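Side-chain contacts in oxidoreductase (Corynebacterium diphtheriae, PDB 3K1Y), which probably works as an FMN-dependent oxidoreductase of the NADPH-dependent FMN reductase family: residues P24-T27 / R28-A31; D62-T65 / A66-T69; R70-T73 / T74-E78; A158-E161 / D162-G165. One frame throughout, in Å; residues are numbered along the deposited sequence.

Contact 1 (P24-T27 / R28-A31); sequences PSST and RQIA. With SO4 (sulfate ion), chain G.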
loop_
_atom_site.group_PDB
_atom_site.type_symbol
_atom_site.label_atom_id
_atom_site.label_comp_id
_atom_site.label_asym_id
_atom_site.label_seq_id
_atom_site.Cartn_x
_atom_site.Cartn_y
_atom_site.Cartn_z
ATOM N N PRO A 24 -8.111 15.116 26.287
ATOM C CA PRO A 24 -6.939 14.229 26.276
ATOM C C PRO A 24 -6.718 13.621 24.881
ATOM O O PRO A 24 -7.626 13.613 24.048
ATOM C CB PRO A 24 -7.304 13.175 27.321
ATOM C CG PRO A 24 -8.805 13.042 27.122
ATOM C CD PRO A 24 -9.242 14.491 27.002
ATOM N N SER A 25 -5.517 13.114 24.631
ATOM C CA SER A 25 -5.208 12.512 23.333
ATOM C C SER A 25 -5.158 10.993 23.365
ATOM O O SER A 25 -4.382 10.411 24.121
ATOM C CB SER A 25 -3.867 13.043 22.807
ATOM O OG SER A 25 -3.404 12.266 21.716
ATOM N N SER A 26 -5.981 10.355 22.535
ATOM C CA SER A 26 -6.008 8.898 22.453
ATOM C C SER A 26 -4.693 8.378 21.883
ATOM O O SER A 26 -4.291 7.250 22.173
ATOM C CB SER A 26 -7.153 8.416 21.558
ATOM O OG SER A 26 -8.407 8.671 22.146
ATOM N N THR A 27 -4.032 9.187 21.060
ATOM C CA THR A 27 -2.757 8.764 20.481
ATOM C C THR A 27 -1.676 8.766 21.563
ATOM O O THR A 27 -0.817 7.877 21.595
ATOM C CB THR A 27 -2.286 9.684 19.330
ATOM O OG1 THR A 27 -3.302 9.776 18.327
ATOM C CG2 THR A 27 -1.040 9.116 18.701
ATOM N N ARG A 28 -1.721 9.760 22.448
ATOM C CA ARG A 28 -0.742 9.839 23.523
ATOM C C ARG A 28 -0.979 8.731 24.541
ATOM O O ARG A 28 -0.043 8.284 25.207
ATOM C CB ARG A 28 -0.796 11.204 24.216
ATOM C CG ARG A 28 0.100 11.319 25.460
ATOM C CD ARG A 28 1.520 10.834 25.177
ATOM N NE ARG A 28 2.446 11.115 26.270
ATOM C CZ ARG A 28 2.782 12.341 26.663
ATOM N NH1 ARG A 28 2.266 13.399 26.051
ATOM N NH2 ARG A 28 3.637 12.516 27.659
ATOM N N GLN A 29 -2.225 8.282 24.650
ATOM C CA GLN A 29 -2.560 7.217 25.594
ATOM C C GLN A 29 -1.986 5.854 25.181
ATOM O O GLN A 29 -1.429 5.139 26.019
ATOM C CB GLN A 29 -4.077 7.129 25.777
ATOM C CG GLN A 29 -4.678 8.438 26.284
ATOM C CD GLN A 29 -6.199 8.416 26.391
ATOM O OE1 GLN A 29 -6.901 8.069 25.435
ATOM N NE2 GLN A 29 -6.713 8.807 27.553
ATOM N N ILE A 30 -2.101 5.487 23.907
ATOM C CA ILE A 30 -1.554 4.201 23.494
ATOM C C ILE A 30 -0.036 4.310 23.461
ATOM O O ILE A 30 0.676 3.339 23.713
ATOM C CB ILE A 30 -2.071 3.753 22.110
ATOM C CG1 ILE A 30 -1.469 2.389 21.780
ATOM C CG2 ILE A 30 -1.719 4.792 21.035
ATOM C CD1 ILE A 30 -1.981 1.780 20.511
ATOM N N ALA A 31 0.451 5.511 23.171
ATOM C CA ALA A 31 1.884 5.763 23.135
ATOM C C ALA A 31 2.452 5.516 24.533
ATOM O O ALA A 31 3.497 4.888 24.684
ATOM C CB ALA A 31 2.146 7.197 22.703
HETATM S S SO4 G . -6.208 12.106 19.335
HETATM O O1 SO4 G . -5.780 10.867 18.953
HETATM O O2 SO4 G . -7.312 11.830 20.152
HETATM O O3 SO4 G . -5.206 12.757 20.031
HETATM O O4 SO4 G . -6.534 12.889 18.223
#

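Contact 2 (D62-T65 / A66-T69); sequences DLMT and AMTT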
loop_
_atom_site.group_PDB
_atom_site.type_symbol
_atom_site.label_atom_id
_atom_site.label_comp_id
_atom_site.label_asym_id
_atom_site.label_seq_id
_atom_site.Cartn_x
_atom_site.Cartn_y
_atom_site.Cartn_z
ATOM N N ASP A 62 7.728 25.201 15.596
ATOM C CA ASP A 62 9.107 24.827 15.279
ATOM C C ASP A 62 9.130 23.995 14.001
ATOM O O ASP A 62 10.071 24.064 13.203
ATOM C CB ASP A 62 9.723 24.006 16.416
ATOM C CG ASP A 62 9.430 24.591 17.784
ATOM O OD1 ASP A 62 8.243 24.599 18.179
ATOM O OD2 ASP A 62 10.383 25.041 18.462
ATOM N N LEU A 63 8.078 23.207 13.816
ATOM C CA LEU A 63 7.964 22.350 12.653
ATOM C C LEU A 63 7.705 23.170 11.398
ATOM O O LEU A 63 8.433 23.050 10.410
ATOM C CB LEU A 63 6.837 21.339 12.867
ATOM C CG LEU A 63 7.181 19.854 12.723
ATOM C CD1 LEU A 63 8.506 19.546 13.394
ATOM C CD2 LEU A 63 6.066 19.029 13.338
HETATM N N MSE A 64 6.679 24.007 11.430
HETATM C CA MSE A 64 6.374 24.805 10.263
HETATM C C MSE A 64 7.280 26.018 10.080
HETATM O O MSE A 64 6.990 26.906 9.281
HETATM C CB MSE A 64 4.883 25.165 10.254
HETATM C CG MSE A 64 4.045 24.043 9.599
HETATM SE SE MSE A 64 2.252 24.041 9.872
HETATM C CE MSE A 64 2.075 22.713 11.022
ATOM N N THR A 65 8.380 26.049 10.834
ATOM C CA THR A 65 9.389 27.099 10.690
ATOM C C THR A 65 10.489 26.402 9.905
ATOM O O THR A 65 11.198 27.023 9.116
ATOM C CB THR A 65 9.965 27.594 12.031
ATOM O OG1 THR A 65 9.116 28.614 12.564
ATOM C CG2 THR A 65 11.356 28.194 11.838
ATOM N N ALA A 66 10.614 25.096 10.127
ATOM C CA ALA A 66 11.592 24.293 9.413
ATOM C C ALA A 66 11.035 24.024 8.007
ATOM O O ALA A 66 11.712 23.445 7.155
ATOM C CB ALA A 66 11.834 22.985 10.144
HETATM N N MSE A 67 9.791 24.441 7.776
HETATM C CA MSE A 67 9.148 24.269 6.475
HETATM C C MSE A 67 9.445 25.483 5.604
HETATM O O MSE A 67 9.965 25.363 4.497
HETATM C CB MSE A 67 7.630 24.129 6.632
HETATM C CG MSE A 67 7.149 22.726 6.965
HETATM SE SE MSE A 67 7.553 21.447 5.568
HETATM C CE MSE A 67 6.246 22.020 4.264
ATOM N N THR A 68 9.099 26.652 6.128
ATOM C CA THR A 68 9.309 27.915 5.448
ATOM C C THR A 68 10.756 28.397 5.566
ATOM O O THR A 68 11.066 29.541 5.239
ATOM C CB THR A 68 8.354 28.983 6.012
ATOM O OG1 THR A 68 7.975 28.617 7.345
ATOM C CG2 THR A 68 7.099 29.098 5.145
ATOM N N THR A 69 11.632 27.514 6.037
ATOM C CA THR A 69 13.058 27.805 6.190
ATOM C C THR A 69 13.759 26.479 6.449
ATOM O O THR A 69 13.118 25.508 6.830
ATOM C CB THR A 69 13.342 28.751 7.369
ATOM O OG1 THR A 69 12.686 30.007 7.156
ATOM C CG2 THR A 69 14.836 28.994 7.490
#

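Contact 3 (R70-T73 / T74-E78); sequences RVHT and TKLEE. With SO4 (sulfate ion), chain J.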
loop_
_atom_site.group_PDB
_atom_site.type_symbol
_atom_site.label_atom_id
_atom_site.label_comp_id
_atom_site.label_asym_id
_atom_site.label_seq_id
_atom_site.Cartn_x
_atom_site.Cartn_y
_atom_site.Cartn_z
ATOM N N ARG A 70 15.072 26.437 6.264
ATOM C CA ARG A 70 15.813 25.194 6.451
ATOM C C ARG A 70 16.442 24.984 7.830
ATOM O O ARG A 70 17.092 23.962 8.056
ATOM C CB ARG A 70 16.911 25.091 5.387
ATOM C CG ARG A 70 18.081 26.055 5.619
ATOM C CD ARG A 70 18.998 26.161 4.404
ATOM N NE ARG A 70 20.183 26.969 4.686
ATOM C CZ ARG A 70 20.157 28.212 5.167
ATOM N NH1 ARG A 70 19.003 28.810 5.428
ATOM N NH2 ARG A 70 21.292 28.863 5.389
ATOM N N VAL A 71 16.264 25.923 8.756
ATOM C CA VAL A 71 16.871 25.755 10.074
ATOM C C VAL A 71 15.889 25.396 11.189
ATOM O O VAL A 71 14.713 25.767 11.157
ATOM C CB VAL A 71 17.699 27.003 10.479
ATOM C CG1 VAL A 71 18.308 26.810 11.862
ATOM C CG2 VAL A 71 18.805 27.237 9.455
ATOM N N HIS A 72 16.402 24.660 12.170
ATOM C CA HIS A 72 15.619 24.192 13.301
ATOM C C HIS A 72 15.799 25.051 14.547
ATOM O O HIS A 72 16.832 25.687 14.728
ATOM C CB HIS A 72 16.010 22.748 13.632
ATOM C CG HIS A 72 16.068 21.841 12.438
ATOM N ND1 HIS A 72 15.131 21.875 11.425
ATOM C CD2 HIS A 72 16.925 20.840 12.121
ATOM C CE1 HIS A 72 15.408 20.935 10.537
ATOM N NE2 HIS A 72 16.491 20.293 10.936
ATOM N N THR A 73 14.785 25.072 15.402
ATOM C CA THR A 73 14.861 25.832 16.648
ATOM C C THR A 73 15.750 25.039 17.603
ATOM O O THR A 73 16.006 23.859 17.372
ATOM C CB THR A 73 13.482 25.966 17.333
ATOM O OG1 THR A 73 12.934 24.661 17.560
ATOM C CG2 THR A 73 12.534 26.781 16.489
ATOM N N THR A 74 16.215 25.680 18.669
ATOM C CA THR A 74 17.037 24.980 19.643
ATOM C C THR A 74 16.259 23.751 20.090
ATOM O O THR A 74 16.819 22.662 20.225
ATOM C CB THR A 74 17.339 25.860 20.877
ATOM O OG1 THR A 74 18.340 26.823 20.538
ATOM C CG2 THR A 74 17.846 25.016 22.033
ATOM N N LYS A 75 14.962 23.931 20.307
ATOM C CA LYS A 75 14.116 22.829 20.742
ATOM C C LYS A 75 14.112 21.641 19.785
ATOM O O LYS A 75 14.286 20.499 20.212
ATOM C CB LYS A 75 12.679 23.305 20.971
ATOM C CG LYS A 75 11.715 22.163 21.283
ATOM C CD LYS A 75 10.695 22.559 22.325
ATOM C CE LYS A 75 9.834 23.727 21.877
ATOM N NZ LYS A 75 8.993 24.218 23.015
ATOM N N LEU A 76 13.912 21.913 18.496
ATOM C CA LEU A 76 13.876 20.868 17.478
ATOM C C LEU A 76 15.247 20.212 17.308
ATOM O O LEU A 76 15.335 18.994 17.120
ATOM C CB LEU A 76 13.388 21.455 16.150
ATOM C CG LEU A 76 13.048 20.543 14.965
ATOM C CD1 LEU A 76 12.203 19.351 15.407
ATOM C CD2 LEU A 76 12.299 21.371 13.927
ATOM N N GLU A 77 16.312 21.007 17.387
ATOM C CA GLU A 77 17.658 20.465 17.258
ATOM C C GLU A 77 17.900 19.486 18.402
ATOM O O GLU A 77 18.542 18.451 18.222
ATOM C CB GLU A 77 18.708 21.581 17.308
ATOM C CG GLU A 77 20.156 21.089 17.148
ATOM C CD GLU A 77 20.438 20.502 15.768
ATOM O OE1 GLU A 77 20.326 21.240 14.762
ATOM O OE2 GLU A 77 20.771 19.298 15.689
ATOM N N GLU A 78 17.382 19.813 19.582
ATOM C CA GLU A 78 17.548 18.933 20.731
ATOM C C GLU A 78 16.751 17.641 20.547
ATOM O O GLU A 78 17.216 16.552 20.899
ATOM C CB GLU A 78 17.111 19.640 22.011
ATOM C CG GLU A 78 18.161 20.558 22.582
ATOM C CD GLU A 78 17.658 21.358 23.767
ATOM O OE1 GLU A 78 16.661 20.932 24.392
ATOM O OE2 GLU A 78 18.270 22.403 24.078
HETATM S S SO4 J . 15.316 29.427 19.280
HETATM O O1 SO4 J . 16.048 28.523 18.456
HETATM O O2 SO4 J . 14.729 28.768 20.401
HETATM O O3 SO4 J . 16.288 30.355 19.820
HETATM O O4 SO4 J . 14.255 29.995 18.504
#

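Contact 4 (A158-E161 / D162-G165); sequences AATE and DFGG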
loop_
_atom_site.group_PDB
_atom_site.type_symbol
_atom_site.label_atom_id
_atom_site.label_comp_id
_atom_site.label_asym_id
_atom_site.label_seq_id
_atom_site.Cartn_x
_atom_site.Cartn_y
_atom_site.Cartn_z
ATOM N N ALA A 158 -4.604 0.509 17.909
ATOM C CA ALA A 158 -5.611 0.570 18.950
ATOM C C ALA A 158 -6.942 1.120 18.466
ATOM O O ALA A 158 -7.045 2.277 18.058
ATOM C CB ALA A 158 -5.103 1.405 20.120
ATOM N N ALA A 159 -7.956 0.266 18.506
ATOM C CA ALA A 159 -9.312 0.650 18.135
ATOM C C ALA A 159 -9.967 0.831 19.496
ATOM O O ALA A 159 -10.153 -0.133 20.226
ATOM C CB ALA A 159 -9.974 -0.467 17.367
ATOM N N THR A 160 -10.293 2.065 19.851
ATOM C CA THR A 160 -10.883 2.341 21.157
ATOM C C THR A 160 -12.222 1.646 21.414
ATOM O O THR A 160 -12.539 1.300 22.554
ATOM C CB THR A 160 -11.073 3.849 21.358
ATOM O OG1 THR A 160 -12.071 4.331 20.446
ATOM C CG2 THR A 160 -9.757 4.576 21.105
ATOM N N GLU A 161 -12.996 1.435 20.355
ATOM C CA GLU A 161 -14.298 0.794 20.474
ATOM C C GLU A 161 -14.182 -0.671 20.879
ATOM O O GLU A 161 -15.180 -1.312 21.209
ATOM C CB GLU A 161 -15.064 0.901 19.153
ATOM C CG GLU A 161 -15.222 2.321 18.647
ATOM C CD GLU A 161 -16.059 2.401 17.388
ATOM O OE1 GLU A 161 -15.890 1.545 16.492
ATOM O OE2 GLU A 161 -16.882 3.332 17.285
ATOM N N ASP A 162 -12.966 -1.201 20.857
ATOM C CA ASP A 162 -12.761 -2.590 21.231
ATOM C C ASP A 162 -11.928 -2.758 22.498
ATOM O O ASP A 162 -11.187 -3.730 22.625
ATOM C CB ASP A 162 -12.103 -3.356 20.080
ATOM C CG ASP A 162 -12.897 -3.263 18.791
ATOM O OD1 ASP A 162 -14.148 -3.296 18.858
ATOM O OD2 ASP A 162 -12.276 -3.172 17.708
ATOM N N PHE A 163 -12.030 -1.816 23.433
ATOM C CA PHE A 163 -11.283 -1.943 24.689
ATOM C C PHE A 163 -12.109 -2.746 25.695
ATOM O O PHE A 163 -13.319 -2.918 25.521
ATOM C CB PHE A 163 -10.945 -0.567 25.290
ATOM C CG PHE A 163 -9.813 0.149 24.594
ATOM C CD1 PHE A 163 -8.968 -0.527 23.715
ATOM C CD2 PHE A 163 -9.581 1.503 24.829
ATOM C CE1 PHE A 163 -7.914 0.135 23.084
ATOM C CE2 PHE A 163 -8.524 2.175 24.201
ATOM C CZ PHE A 163 -7.692 1.489 23.328
ATOM N N GLY A 164 -11.452 -3.245 26.736
ATOM C CA GLY A 164 -12.144 -4.019 27.752
ATOM C C GLY A 164 -12.743 -5.318 27.242
ATOM O O GLY A 164 -13.002 -5.468 26.045
ATOM N N GLY A 165 -12.964 -6.261 28.154
ATOM C CA GLY A 165 -13.536 -7.540 27.776
ATOM C C GLY A 165 -12.509 -8.512 27.225
ATOM O O GLY A 165 -11.305 -8.313 27.399
HETATM O O HOH W 1 -14.628 0.046 24.285
#

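Contact 1 (P24-T27 / R28-A31)
Q29 folds its side chain back over the start of its own helix, laying CG 2.9 Å from the carbonyl O of S25 and bringing OE1 to 3.2 Å from CA of S26. The chain is extended beyond CG (chi2 176°), which carries the amide along the first turn to the neighbourhood of P24. Beneath it the turn is closed by the backbone bond from Q29 N to S25 O, followed by A31 N to T27 O.

S25 is the N-cap. With OG anti to the backbone N (chi1 167°), the hydroxyl accepts from R28 N at 3.1 Å and, weakly, from T27 N, while it donates to sulfate O3. The anion is held further by S26 N, which bonds to O2 at 3.1 Å, and by T27 OG1, which reaches O1 at 2.8 Å; S22 N supplies another bond. R28 turns off elsewhere, to salt bridges with D32 and E55. Amides and hydroxyls at a helix N-terminus would stabilise a negative charge. A sulfate cradled between strand 12-18 and helix 26-44 is consistent with the site where flavodoxin-like proteins bind the FMN phosphate.

Contact 2 (D62-T65 / A66-T69)
A66 N reaches back to two carbonyls as helix 60-63 comes to its end. Its bond to D62 O is 3.3 Å long, with the donor well above the carbonyl plane; a weak second bond to L63 O is shorter, 3.0 Å, but more sharply bent, with an N-H...O angle of 127°. One amide proton is thus shared by neighbouring carbonyls, one a full helical turn back and the other a tighter 3-10 step. The methyl of A66 lies on L63 as well, 3.4 Å from its O.

The apolar touching is done by two selenomethionines. CG of M64 and CG of M67 meet at 4.3 Å, and M67 CG also lies 3.7 Å from L63 O. Beyond CG the M67 chain is bent twice, at chi2 (-63°) and again at chi3, which turns its selenium end off from the segment before it; this side chain is poorly ordered. M64 and M67, at the start of the linker from helix 60-63 to helix 74-85 of this flavodoxin-like fold, both lean on M106 of helix 102-110. The same linker faces the second subunit: M64 packs on M64 of that subunit, and M67 on its L21.

Among the threonines, T65 turns its hydroxyl back to P61 O, and T69 OG1 donates to T68 O at 2.6 Å, approaching from above the carbonyl plane.

Contact 3 (R70-T73 / T74-E78)
The imidazole of H72 has the carboxylate of E77 at its edge, OE1 lying near the ring plane and 4.3 Å from CD2. L76 approaches the same ring obliquely, its methyl CD2 3.8 Å from ND1, and the CB of H72 rests against CB and CG of L76. These residues meet because the chain enters helix 74-85 through an N-cap, with T73 in the capping position and H72 just before it. On its way in, H72 also touches A66 of the preceding linker, as L76 does, so the helix start is seated against that loop.

The capping bond and the first backbone bond of the helix are both nearly straight. T73 OG1 sits in the crowded position between the backbone N and the carbonyl carbon (chi1 56°), where it can face into the first turn and accept from L76 N at 3.1 Å. Its oxygen has a further partner in D62 OD2 of the helix before, which would help to fix the rotation of the hydroxyl. T73 O accepts from E77 N at 2.9 Å, with the donor nearly along the C=O axis.

A sulfate, probably from the crystallisation liquor, sits at this helix end, where the field of the first turn would suit an anion. T74 N bonds to its O1 at 2.9 Å, with an N-H...O angle of 157°.

Contact 4 (A158-E161 / D162-G165)
A CH-pi contact made by a backbone carbon is the unusual element here: CA of T160 stands 3.8 Å above the centroid of the F163 ring, only 10° off the ring normal. The ring gets there by folding back over the chain, its CG anti to its own carbonyl carbon (chi1 -76°). While T160 CA takes the middle of one face, the T160 methyl CG2 reaches CE2, and the methyl of A158 meets the ring at its edge, 4.1 Å from CZ. F171 of helix 165-188 touches both A158 and F163, drawing the turn toward the helix that follows.

Two overlapping turns bring the residues together. D162 N donates to A159 O at 3.1 Å, closing a type I turn around T160 and E161, and F163 N donates one residue further on to T160 O at 3.3 Å. In both cases the donor lies well above the carbonyl plane. T160 O also accepts from a water at 3.0 Å, which makes a second, weak bond to F163 O and so spans the turn.

On another side of the chain the carboxylate of D162 returns to the strand end, with OD2 3.6 Å from CB of A159. Upstream, A158 and T160 are still tied by backbone bonds to A127, at the end of the neighbouring strand 120-127. The whole is a 3-10 turn at the end of strand 150-159, the outermost strand, within this chain, of a parallel sheet, and it leads into helix 165-188 of a flavodoxin-like fold.

Overall arrangement
The four contacts follow one another along the chain in numerical order, all within one flavodoxin-like domain built on a parallel five-stranded sheet. Contacts 1 and 4, with centres about 13 Å apart, touch where I30 CD1 packs on A158 CB, joining helix 26-44 to the end of strand 150-159. Contacts 2 and 3, with centres about 9 Å apart, adjoin in sequence and span the linker between helix 60-63 and helix 74-85. These pairs are well separated: contacts 3 and 4 lie about 37 Å apart between centres, on opposite sides of the chain's centre. Contact 1 holds the probable phosphate site, with contact 4 packed beside it, while contact 2 reaches a second subunit.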